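Local structure of peroxisomal acyl-CoA oxidase 1A (Solanum lycopersicum, 2FON) at residues D38-V43 and K565-Q570; D345-Q350 and L611-R616; A505-S510 and C546-V551. The protein probably catalyses the FAD-dependent first step of peroxisomal fatty acid beta-oxidation, converting acyl-CoA to trans-2-enoyl-CoA with molecular oxygen as electron acceptor. One frame throughout, in Å; residues are numbered along the deposited sequence.

Contact 1: D38-V43 and K565-Q570; sequences DEMKIV and KGVKQQ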
loop_
_atom_site.group_PDB
_atom_site.type_symbol
_atom_site.label_atom_id
_atom_site.label_comp_id
_atom_site.label_asym_id
_atom_site.label_seq_id
_atom_site.Cartn_x
_atom_site.Cartn_y
_atom_site.Cartn_z
ATOM N N ASP B 38 -22.395 -18.916 -15.965
ATOM C CA ASP B 38 -23.724 -18.364 -15.673
ATOM C C ASP B 38 -24.143 -18.747 -14.261
ATOM O O ASP B 38 -24.690 -17.920 -13.512
ATOM C CB ASP B 38 -24.759 -18.778 -16.726
ATOM C CG ASP B 38 -24.424 -18.211 -18.150
ATOM O OD1 ASP B 38 -24.235 -19.006 -19.112
ATOM O OD2 ASP B 38 -24.333 -16.965 -18.315
ATOM N N GLU B 39 -23.848 -19.977 -13.859
ATOM C CA GLU B 39 -24.120 -20.336 -12.479
ATOM C C GLU B 39 -23.124 -19.709 -11.498
ATOM O O GLU B 39 -23.523 -19.306 -10.416
ATOM C CB GLU B 39 -24.230 -21.855 -12.287
ATOM C CG GLU B 39 -25.508 -22.423 -12.869
ATOM C CD GLU B 39 -26.792 -22.000 -12.136
ATOM O OE1 GLU B 39 -26.767 -21.817 -10.871
ATOM O OE2 GLU B 39 -27.834 -21.882 -12.850
ATOM N N MET B 40 -21.847 -19.603 -11.863
ATOM C CA MET B 40 -20.919 -18.919 -10.969
ATOM C C MET B 40 -21.347 -17.483 -10.679
ATOM O O MET B 40 -21.319 -17.036 -9.529
ATOM C CB MET B 40 -19.498 -18.950 -11.451
ATOM C CG MET B 40 -18.540 -18.628 -10.293
ATOM S SD MET B 40 -18.323 -19.959 -9.109
ATOM C CE MET B 40 -17.355 -21.086 -10.064
ATOM N N LYS B 41 -21.795 -16.804 -11.718
ATOM C CA LYS B 41 -22.374 -15.540 -11.571
ATOM C C LYS B 41 -23.376 -15.604 -10.431
ATOM O O LYS B 41 -23.297 -14.785 -9.484
ATOM C CB LYS B 41 -23.016 -15.105 -12.868
ATOM C CG LYS B 41 -22.060 -15.064 -14.073
ATOM C CD LYS B 41 -22.409 -13.917 -15.004
ATOM C CE LYS B 41 -21.424 -13.725 -16.163
ATOM N NZ LYS B 41 -22.013 -12.790 -17.170
ATOM N N ILE B 42 -24.302 -16.570 -10.472
ATOM C CA ILE B 42 -25.340 -16.652 -9.431
ATOM C C ILE B 42 -24.686 -16.896 -8.077
ATOM O O ILE B 42 -25.071 -16.294 -7.095
ATOM C CB ILE B 42 -26.505 -17.683 -9.765
ATOM C CG1 ILE B 42 -27.533 -17.064 -10.699
ATOM C CG2 ILE B 42 -27.332 -18.033 -8.568
ATOM C CD1 ILE B 42 -27.676 -17.767 -12.062
ATOM N N VAL B 43 -23.680 -17.736 -8.002
ATOM C CA VAL B 43 -23.078 -17.935 -6.680
ATOM C C VAL B 43 -22.484 -16.637 -6.092
ATOM O O VAL B 43 -22.706 -16.293 -4.929
ATOM C CB VAL B 43 -21.997 -19.005 -6.668
ATOM C CG1 VAL B 43 -21.448 -19.174 -5.238
ATOM C CG2 VAL B 43 -22.570 -20.305 -7.189
ATOM N N LYS B 565 -22.694 -27.200 -13.512
ATOM C CA LYS B 565 -21.531 -28.053 -13.804
ATOM C C LYS B 565 -20.203 -27.405 -13.339
ATOM O O LYS B 565 -20.007 -26.219 -13.530
ATOM C CB LYS B 565 -21.499 -28.386 -15.310
ATOM N N GLY B 566 -19.368 -28.186 -12.657
ATOM C CA GLY B 566 -18.011 -27.858 -12.208
ATOM C C GLY B 566 -17.854 -26.664 -11.308
ATOM O O GLY B 566 -16.730 -26.142 -11.117
ATOM N N VAL B 567 -18.978 -26.190 -10.784
ATOM C CA VAL B 567 -18.992 -24.946 -10.023
ATOM C C VAL B 567 -18.438 -25.167 -8.618
ATOM O O VAL B 567 -17.450 -24.555 -8.233
ATOM C CB VAL B 567 -20.401 -24.332 -9.966
ATOM C CG1 VAL B 567 -20.412 -23.086 -9.097
ATOM C CG2 VAL B 567 -20.896 -24.035 -11.368
ATOM N N LYS B 568 -19.074 -26.066 -7.882
ATOM C CA LYS B 568 -18.618 -26.506 -6.570
ATOM C C LYS B 568 -17.149 -26.888 -6.596
ATOM O O LYS B 568 -16.376 -26.469 -5.726
ATOM C CB LYS B 568 -19.485 -27.698 -6.076
ATOM C CG LYS B 568 -19.032 -28.321 -4.750
ATOM C CD LYS B 568 -20.187 -28.850 -3.934
ATOM C CE LYS B 568 -19.696 -29.678 -2.754
ATOM N NZ LYS B 568 -20.774 -30.579 -2.228
ATOM N N GLN B 569 -16.783 -27.665 -7.606
ATOM C CA GLN B 569 -15.446 -28.182 -7.785
ATOM C C GLN B 569 -14.430 -27.075 -7.821
ATOM O O GLN B 569 -13.396 -27.173 -7.175
ATOM C CB GLN B 569 -15.390 -29.027 -9.070
ATOM C CG GLN B 569 -14.066 -28.939 -9.863
ATOM C CD GLN B 569 -12.954 -29.848 -9.313
ATOM O OE1 GLN B 569 -12.464 -29.674 -8.176
ATOM N NE2 GLN B 569 -12.542 -30.815 -10.132
ATOM N N GLN B 570 -14.737 -26.009 -8.558
ATOM C CA GLN B 570 -13.846 -24.862 -8.620
ATOM C C GLN B 570 -13.805 -24.146 -7.300
ATOM O O GLN B 570 -12.787 -23.547 -6.953
ATOM C CB GLN B 570 -14.280 -23.852 -9.698
ATOM C CG GLN B 570 -13.783 -24.117 -11.113
ATOM C CD GLN B 570 -12.317 -24.513 -11.175
ATOM O OE1 GLN B 570 -11.989 -25.670 -11.450
ATOM N NE2 GLN B 570 -11.433 -23.563 -10.914
#
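Val567 is the hub of this contact: its two methyls reach across to three residues of helix 37-45, and no hydrogen bond joins the two segments. The closest meeting is with Met40, whose CG is anti to the backbone N (chi1 -162°) and whose chain then folds at both further torsions, bringing the thioether past the valine in the opposite sense. Met40 SD lies 3.8 Å from Val567 CG1. The terminal methyl closes on the same carbon and reaches on to the next turn of the same helix, with Met40 CE 4.2 Å from Gln570 CB. One turn along, Val43 CG2 approaches Val567 CG1 at 4.0 Å, giving that methyl apolar neighbours from two successive turns.

This dense side continues into the protein: Phe35, Leu622 and Tyr361 pack on Met40, and Phe365 on Val43. Towards Glu39 the packing thins out. Its CB touches Val567 CG2 at 4.1 Å, but the chain bends at chi2 and carries the carboxylate away, to a long, weak ion pair with Arg48. Gly566, with a positive phi of 58°, is the N-cap of helix 567-585, so Val567 sits in its very first turn. The whole is hydrophobic helix-to-helix packing that joins the N-terminal helical region to the C-terminal helical domain distinguishing acyl-CoA oxidases from the related dehydrogenases.

Contact 2: D345-Q350 and L611-R616; sequences DYKTQQ and LYSQLR. With FAD (flavin-adenine dinucleotide), chain D.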
loop_
_atom_site.group_PDB
_atom_site.type_symbol
_atom_site.label_atom_id
_atom_site.label_comp_id
_atom_site.label_asym_id
_atom_site.label_seq_id
_atom_site.Cartn_x
_atom_site.Cartn_y
_atom_site.Cartn_z
ATOM N N ASP B 345 1.040 -17.330 -16.459
ATOM C CA ASP B 345 1.520 -18.715 -16.434
ATOM C C ASP B 345 2.597 -18.927 -15.388
ATOM O O ASP B 345 2.923 -20.045 -15.106
ATOM C CB ASP B 345 2.061 -19.193 -17.793
ATOM C CG ASP B 345 0.966 -19.376 -18.864
ATOM O OD1 ASP B 345 1.358 -19.487 -20.060
ATOM O OD2 ASP B 345 -0.260 -19.394 -18.540
ATOM N N TYR B 346 3.183 -17.860 -14.847
ATOM C CA TYR B 346 4.294 -17.999 -13.871
ATOM C C TYR B 346 3.821 -18.313 -12.471
ATOM O O TYR B 346 2.792 -17.823 -12.032
ATOM C CB TYR B 346 5.175 -16.746 -13.823
ATOM C CG TYR B 346 5.897 -16.496 -15.091
ATOM C CD1 TYR B 346 6.089 -15.184 -15.554
ATOM C CD2 TYR B 346 6.382 -17.559 -15.847
ATOM C CE1 TYR B 346 6.786 -14.940 -16.791
ATOM C CE2 TYR B 346 7.043 -17.349 -17.039
ATOM C CZ TYR B 346 7.253 -16.038 -17.529
ATOM O OH TYR B 346 7.917 -15.838 -18.723
ATOM N N LYS B 347 4.600 -19.091 -11.749
ATOM C CA LYS B 347 4.165 -19.596 -10.456
ATOM C C LYS B 347 4.302 -18.490 -9.365
ATOM O O LYS B 347 3.641 -18.522 -8.322
ATOM C CB LYS B 347 4.905 -20.930 -10.182
ATOM C CG LYS B 347 4.320 -21.958 -9.146
ATOM C CD LYS B 347 2.937 -22.551 -9.454
ATOM C CE LYS B 347 2.904 -23.364 -10.724
ATOM N NZ LYS B 347 1.550 -23.980 -10.922
ATOM N N THR B 348 5.106 -17.476 -9.635
ATOM C CA THR B 348 5.224 -16.365 -8.706
ATOM C C THR B 348 4.091 -15.392 -8.858
ATOM O O THR B 348 3.585 -14.856 -7.846
ATOM C CB THR B 348 6.520 -15.598 -8.847
ATOM O OG1 THR B 348 6.801 -15.356 -10.222
ATOM C CG2 THR B 348 7.661 -16.385 -8.254
ATOM N N GLN B 349 3.694 -15.139 -10.106
ATOM C CA GLN B 349 2.482 -14.407 -10.368
ATOM C C GLN B 349 1.322 -15.163 -9.758
ATOM O O GLN B 349 0.563 -14.620 -8.981
ATOM C CB GLN B 349 2.260 -14.213 -11.851
ATOM C CG GLN B 349 1.221 -13.146 -12.140
ATOM C CD GLN B 349 1.800 -11.786 -12.182
ATOM O OE1 GLN B 349 2.988 -11.614 -11.898
ATOM N NE2 GLN B 349 0.994 -10.792 -12.581
ATOM N N GLN B 350 1.204 -16.439 -10.041
ATOM C CA GLN B 350 0.210 -17.245 -9.312
ATOM C C GLN B 350 0.211 -17.133 -7.774
ATOM O O GLN B 350 -0.822 -16.828 -7.172
ATOM C CB GLN B 350 0.255 -18.672 -9.781
ATOM C CG GLN B 350 -0.238 -18.773 -11.202
ATOM C CD GLN B 350 0.191 -20.065 -11.807
ATOM O OE1 GLN B 350 0.438 -21.057 -11.084
ATOM N NE2 GLN B 350 0.310 -20.086 -13.152
ATOM N N LEU B 611 -2.621 -26.803 -6.649
ATOM C CA LEU B 611 -3.875 -26.080 -6.756
ATOM C C LEU B 611 -3.771 -24.896 -7.719
ATOM O O LEU B 611 -4.663 -24.677 -8.537
ATOM C CB LEU B 611 -4.402 -25.666 -5.391
ATOM C CG LEU B 611 -4.963 -26.785 -4.516
ATOM C CD1 LEU B 611 -5.394 -26.202 -3.182
ATOM C CD2 LEU B 611 -6.115 -27.564 -5.166
ATOM N N TYR B 612 -2.667 -24.156 -7.639
ATOM C CA TYR B 612 -2.385 -23.105 -8.588
ATOM C C TYR B 612 -2.487 -23.658 -10.029
ATOM O O TYR B 612 -3.150 -23.076 -10.874
ATOM C CB TYR B 612 -1.001 -22.481 -8.316
ATOM C CG TYR B 612 -0.814 -21.663 -7.044
ATOM C CD1 TYR B 612 0.439 -21.536 -6.487
ATOM C CD2 TYR B 612 -1.861 -21.007 -6.421
ATOM C CE1 TYR B 612 0.676 -20.792 -5.331
ATOM C CE2 TYR B 612 -1.653 -20.256 -5.242
ATOM C CZ TYR B 612 -0.357 -20.166 -4.700
ATOM O OH TYR B 612 -0.068 -19.426 -3.556
ATOM N N SER B 613 -1.851 -24.786 -10.301
ATOM C CA SER B 613 -1.871 -25.361 -11.658
ATOM C C SER B 613 -3.263 -25.699 -12.159
ATOM O O SER B 613 -3.519 -25.592 -13.343
ATOM C CB SER B 613 -1.023 -26.621 -11.746
ATOM O OG SER B 613 0.340 -26.281 -11.666
ATOM N N GLN B 614 -4.152 -26.131 -11.262
ATOM C CA GLN B 614 -5.524 -26.398 -11.672
ATOM C C GLN B 614 -6.336 -25.114 -11.762
ATOM O O GLN B 614 -7.104 -24.947 -12.688
ATOM C CB GLN B 614 -6.224 -27.477 -10.831
ATOM C CG GLN B 614 -5.542 -27.862 -9.522
ATOM C CD GLN B 614 -6.005 -29.246 -8.977
ATOM O OE1 GLN B 614 -7.211 -29.477 -8.683
ATOM N NE2 GLN B 614 -5.045 -30.154 -8.823
ATOM N N LEU B 615 -6.166 -24.186 -10.833
ATOM C CA LEU B 615 -6.877 -22.931 -10.966
ATOM C C LEU B 615 -6.564 -22.322 -12.321
ATOM O O LEU B 615 -7.499 -22.050 -13.056
ATOM C CB LEU B 615 -6.566 -21.935 -9.839
ATOM C CG LEU B 615 -7.596 -20.793 -9.757
ATOM C CD1 LEU B 615 -8.946 -21.279 -9.350
ATOM C CD2 LEU B 615 -7.221 -19.786 -8.758
ATOM N N ARG B 616 -5.272 -22.156 -12.646
ATOM C CA ARG B 616 -4.798 -21.601 -13.926
ATOM C C ARG B 616 -5.783 -21.576 -15.112
ATOM O O ARG B 616 -6.115 -20.505 -15.627
ATOM C CB ARG B 616 -3.477 -22.235 -14.383
ATOM C CG ARG B 616 -3.046 -21.773 -15.749
ATOM C CD ARG B 616 -2.997 -20.256 -15.831
ATOM N NE ARG B 616 -2.550 -19.762 -17.136
ATOM C CZ ARG B 616 -3.328 -19.304 -18.128
ATOM N NH1 ARG B 616 -4.644 -19.264 -17.997
ATOM N NH2 ARG B 616 -2.776 -18.862 -19.258
HETATM P PA FAD D . 6.565 -6.678 -16.348
HETATM O O1A FAD D . 7.914 -7.335 -16.461
HETATM O O2A FAD D . 5.701 -6.689 -17.613
HETATM O O5B FAD D . 5.909 -7.433 -15.143
HETATM C C5B FAD D . 4.508 -7.455 -15.020
HETATM C C4B FAD D . 4.321 -8.575 -14.007
HETATM O O4B FAD D . 4.836 -9.769 -14.569
HETATM C C3B FAD D . 5.086 -8.343 -12.703
HETATM O O3B FAD D . 4.286 -8.876 -11.715
HETATM C C2B FAD D . 6.253 -9.269 -12.803
HETATM O O2B FAD D . 6.672 -9.709 -11.552
HETATM C C1B FAD D . 5.672 -10.394 -13.644
HETATM N N9A FAD D . 6.779 -11.012 -14.363
HETATM C C8A FAD D . 7.371 -10.543 -15.501
HETATM N N7A FAD D . 8.364 -11.414 -15.806
HETATM C C5A FAD D . 8.391 -12.424 -14.901
HETATM C C6A FAD D . 9.178 -13.570 -14.757
HETATM N N6A FAD D . 10.149 -13.809 -15.632
HETATM N N1A FAD D . 8.964 -14.431 -13.699
HETATM C C2A FAD D . 7.966 -14.187 -12.783
HETATM N N3A FAD D . 7.183 -13.069 -12.939
HETATM C C4A FAD D . 7.398 -12.187 -13.971
HETATM N N1 FAD D . 11.986 2.995 -18.376
HETATM C C2 FAD D . 12.973 3.670 -19.089
HETATM O O2 FAD D . 13.618 3.133 -20.026
HETATM N N3 FAD D . 13.290 4.950 -18.686
HETATM C C4 FAD D . 12.631 5.544 -17.648
HETATM O O4 FAD D . 12.925 6.705 -17.359
HETATM C C4X FAD D . 11.638 4.865 -16.961
HETATM N N5 FAD D . 10.934 5.482 -15.928
HETATM C C5X FAD D . 9.907 4.874 -15.277
HETATM C C6 FAD D . 9.277 5.587 -14.300
HETATM C C7 FAD D . 8.245 5.003 -13.593
HETATM C C7M FAD D . 7.591 5.839 -12.513
HETATM C C8 FAD D . 7.867 3.655 -13.896
HETATM C C8M FAD D . 6.745 2.954 -13.189
HETATM C C9 FAD D . 8.521 2.960 -14.898
HETATM C C9A FAD D . 9.553 3.578 -15.629
HETATM N N10 FAD D . 10.269 2.927 -16.681
HETATM C C10 FAD D . 11.308 3.582 -17.332
HETATM C "C1'" FAD D . 10.003 1.496 -17.090
HETATM C "C2'" FAD D . 10.484 0.749 -15.851
HETATM O "O2'" FAD D . 11.825 0.957 -15.614
HETATM C "C3'" FAD D . 10.461 -0.745 -15.837
HETATM O "O3'" FAD D . 11.426 -1.281 -16.713
HETATM C "C4'" FAD D . 9.117 -1.353 -16.093
HETATM O "O4'" FAD D . 8.141 -0.689 -15.302
HETATM C "C5'" FAD D . 9.301 -2.834 -15.740
HETATM O "O5'" FAD D . 8.050 -3.322 -15.357
HETATM P P FAD D . 7.029 -3.882 -16.436
HETATM O O1P FAD D . 6.009 -2.791 -16.692
HETATM O O2P FAD D . 7.889 -4.343 -17.623
HETATM O O3P FAD D . 6.510 -5.211 -15.675
#
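Asp345 and Arg616 face each other with CA atoms 7.4 Å apart and Gln350 and Tyr612 with theirs 6.4 Å apart, so the chain entering helix 347-380 runs locally against the last turn of helix 598-615. At the junction Arg616 turns the side of its guanidinium to the acid in a salt bridge in which Arg616 NE and NH2 each give a hydrogen bond of 2.7 Å to Asp345 OD2. That single oxygen lies in the guanidinium plane, met by NE nearly head-on and by NH2 from the syn side, and the two flat groups are 30° from coplanar. Arg616 NH1 makes a second salt bridge, to Glu29.

Deeper in, Lys347 bends at chi2 (62°) and again at chi3, which carries its amine back to the other helix. There Lys347 NZ donates to Ser613 OG at 2.7 Å and to Gln350 OE1 at 3.1 Å, the latter in the carbonyl plane, while Gln350 NE2 is taken by Ile344 O. Tyr612 lies alongside, its CB 3.4 Å from Gln350 OE1. The backbone oxygen of Gln350 stands over one face of the Tyr612 ring, towards the rim, and the hydroxyl bonds to Asn351.

Tyr346, Thr348 and Gln349 serve the FAD instead, with Tyr346 CE1 3.4 Å from C6A of the adenine; the second subunit supplies further bonds to the cofactor. The chemistry is thus divided: charge pairing and a shared lysine are consistent with holding the start of helix 347-380 against helix 598-615, while the residues between them form part of the FAD pocket.

Contact 3: A505-S510 and C546-V551; sequences AFEARS and CQLIVV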
loop_
_atom_site.group_PDB
_atom_site.type_symbol
_atom_site.label_atom_id
_atom_site.label_comp_id
_atom_site.label_asym_id
_atom_site.label_seq_id
_atom_site.Cartn_x
_atom_site.Cartn_y
_atom_site.Cartn_z
ATOM N N ALA B 505 -6.616 -28.309 11.727
ATOM C CA ALA B 505 -5.334 -27.638 11.731
ATOM C C ALA B 505 -5.487 -26.165 12.130
ATOM O O ALA B 505 -4.629 -25.640 12.844
ATOM C CB ALA B 505 -4.649 -27.763 10.395
ATOM N N PHE B 506 -6.575 -25.518 11.701
ATOM C CA PHE B 506 -6.802 -24.136 12.078
ATOM C C PHE B 506 -7.300 -23.959 13.513
ATOM O O PHE B 506 -6.987 -22.967 14.192
ATOM C CB PHE B 506 -7.754 -23.490 11.084
ATOM C CG PHE B 506 -7.068 -22.957 9.873
ATOM C CD1 PHE B 506 -6.795 -23.786 8.792
ATOM C CD2 PHE B 506 -6.650 -21.646 9.836
ATOM C CE1 PHE B 506 -6.108 -23.305 7.690
ATOM C CE2 PHE B 506 -5.963 -21.151 8.732
ATOM C CZ PHE B 506 -5.700 -21.986 7.665
ATOM N N GLU B 507 -8.088 -24.936 13.953
ATOM C CA GLU B 507 -8.611 -24.989 15.307
ATOM C C GLU B 507 -7.474 -25.159 16.286
ATOM O O GLU B 507 -7.374 -24.417 17.259
ATOM C CB GLU B 507 -9.615 -26.127 15.436
ATOM C CG GLU B 507 -10.986 -25.804 14.815
ATOM C CD GLU B 507 -12.061 -26.883 15.039
ATOM O OE1 GLU B 507 -13.242 -26.579 14.802
ATOM O OE2 GLU B 507 -11.768 -28.040 15.441
ATOM N N ALA B 508 -6.581 -26.101 15.994
ATOM C CA ALA B 508 -5.451 -26.390 16.881
ATOM C C ALA B 508 -4.610 -25.140 17.045
ATOM O O ALA B 508 -4.432 -24.629 18.153
ATOM C CB ALA B 508 -4.616 -27.527 16.332
ATOM N N ARG B 509 -4.138 -24.632 15.919
ATOM C CA ARG B 509 -3.363 -23.427 15.889
ATOM C C ARG B 509 -3.951 -22.319 16.784
ATOM O O ARG B 509 -3.235 -21.697 17.586
ATOM C CB ARG B 509 -3.280 -22.933 14.456
ATOM C CG ARG B 509 -2.583 -21.582 14.344
ATOM C CD ARG B 509 -3.207 -20.789 13.273
ATOM N NE ARG B 509 -2.432 -19.629 12.913
ATOM C CZ ARG B 509 -2.900 -18.710 12.067
ATOM N NH1 ARG B 509 -4.101 -18.888 11.517
ATOM N NH2 ARG B 509 -2.185 -17.619 11.769
ATOM N N SER B 510 -5.247 -22.063 16.625
ATOM C CA SER B 510 -5.868 -20.971 17.326
ATOM C C SER B 510 -5.966 -21.282 18.824
ATOM O O SER B 510 -5.529 -20.487 19.673
ATOM C CB SER B 510 -7.221 -20.643 16.696
ATOM O OG SER B 510 -7.907 -19.679 17.473
ATOM N N CYS B 546 -9.802 -15.323 13.660
ATOM C CA CYS B 546 -10.552 -14.813 12.526
ATOM C C CYS B 546 -10.346 -15.632 11.244
ATOM O O CYS B 546 -11.293 -15.923 10.513
ATOM C CB CYS B 546 -10.260 -13.337 12.295
ATOM S SG CYS B 546 -10.807 -12.310 13.747
ATOM N N GLN B 547 -9.102 -16.003 10.995
ATOM C CA GLN B 547 -8.725 -16.818 9.863
ATOM C C GLN B 547 -9.479 -18.110 9.938
ATOM O O GLN B 547 -9.907 -18.626 8.907
ATOM C CB GLN B 547 -7.230 -17.060 9.887
ATOM C CG GLN B 547 -6.460 -15.856 9.362
ATOM C CD GLN B 547 -4.956 -15.995 9.453
ATOM O OE1 GLN B 547 -4.424 -16.631 10.337
ATOM N NE2 GLN B 547 -4.280 -15.393 8.560
ATOM N N LEU B 548 -9.679 -18.605 11.160
ATOM C CA LEU B 548 -10.356 -19.851 11.365
ATOM C C LEU B 548 -11.841 -19.662 11.054
ATOM O O LEU B 548 -12.496 -20.536 10.497
ATOM C CB LEU B 548 -10.139 -20.373 12.801
ATOM C CG LEU B 548 -11.171 -21.397 13.302
ATOM C CD1 LEU B 548 -11.109 -22.679 12.500
ATOM C CD2 LEU B 548 -11.041 -21.704 14.760
ATOM N N ILE B 549 -12.394 -18.531 11.436
ATOM C CA ILE B 549 -13.785 -18.316 11.127
ATOM C C ILE B 549 -13.931 -18.342 9.593
ATOM O O ILE B 549 -14.821 -19.050 9.079
ATOM C CB ILE B 549 -14.345 -17.008 11.759
ATOM C CG1 ILE B 549 -14.297 -17.062 13.284
ATOM C CG2 ILE B 549 -15.787 -16.801 11.382
ATOM C CD1 ILE B 549 -14.588 -15.733 13.881
ATOM N N VAL B 550 -13.046 -17.662 8.862
ATOM C CA VAL B 550 -13.195 -17.605 7.434
ATOM C C VAL B 550 -13.122 -19.027 6.920
ATOM O O VAL B 550 -14.079 -19.537 6.337
ATOM C CB VAL B 550 -12.154 -16.698 6.757
ATOM C CG1 VAL B 550 -12.309 -16.694 5.237
ATOM C CG2 VAL B 550 -12.261 -15.234 7.265
ATOM N N VAL B 551 -12.047 -19.742 7.211
ATOM C CA VAL B 551 -11.922 -21.083 6.659
ATOM C C VAL B 551 -13.116 -21.951 7.017
ATOM O O VAL B 551 -13.687 -22.617 6.157
ATOM C CB VAL B 551 -10.671 -21.732 7.125
ATOM C CG1 VAL B 551 -10.677 -23.145 6.712
ATOM C CG2 VAL B 551 -9.445 -21.002 6.537
#
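Arg509 and Gln547 meet because of how each leaves its helix: the arginine's CG is anti to the backbone N (chi1 175°), whereas Gln547 puts its CG anti to the carbonyl carbon and stays extended beyond it. The two chains cross at about a right angle, and the end of the guanidinium takes the amide oxygen between its two terminal nitrogens. Arg509 NH1 and NH2 both donate hydrogen bonds to Gln547 OE1, at 2.6 and 2.8 Å, and that oxygen sits near the guanidinium plane; NH2 approaches in the carbonyl plane, while NH1 is tilted from it. NH2 also forms a salt bridge with Asp589, so the charge is probably balanced just beyond the helix pair.

Beneath this polar end the surfaces are apolar. Val551 CG2 sits over the centre of the Phe506 ring, 4.1 Å from its centroid and 11° off the normal, a CH-pi contact; Phe590 meets the same ring edge-to-face. Leu548 pushes CD1 between Phe506 CB at 3.7 Å and Glu507 CG at 3.9 Å, while the carboxylate of Glu507 continues to Arg479. The axes of the segments pass 9.4 Å apart, nearly antiparallel.

With an alanine at Arg509, Gln547 OE1 would lose both donors, which would probably leave the amide able to turn and the Asp589 carboxylate without this partner. Within this antiparallel pair from the C-terminal helical domain, a buried arginine reaches across to one amide oxygen of the partner helix, beside a mainly apolar interface.

Overall arrangement
Contacts 1 and 3 are buried, contact 2 only partly so, and their chemistry follows. Contact 1 is wholly apolar across its segments, contact 3 combines a hydrocarbon interface with one buried polar grip, and contact 2, close to the FAD, relies on charge and hydrogen bonds. Helix 567-585 ties them together: it carries Val567 and Gln570 of contact 1, packs on helix 598-615 of contact 2, and covers Phe506 and Val551 of contact 3. Contacts 1 and 2 touch directly, Gln570 NE2 lying 3.7 Å from Leu615 CD1, whereas contact 3 stays about 11 Å from contact 2 at the nearest atoms. It alone joins two helices close in sequence; the others bring distant regions together.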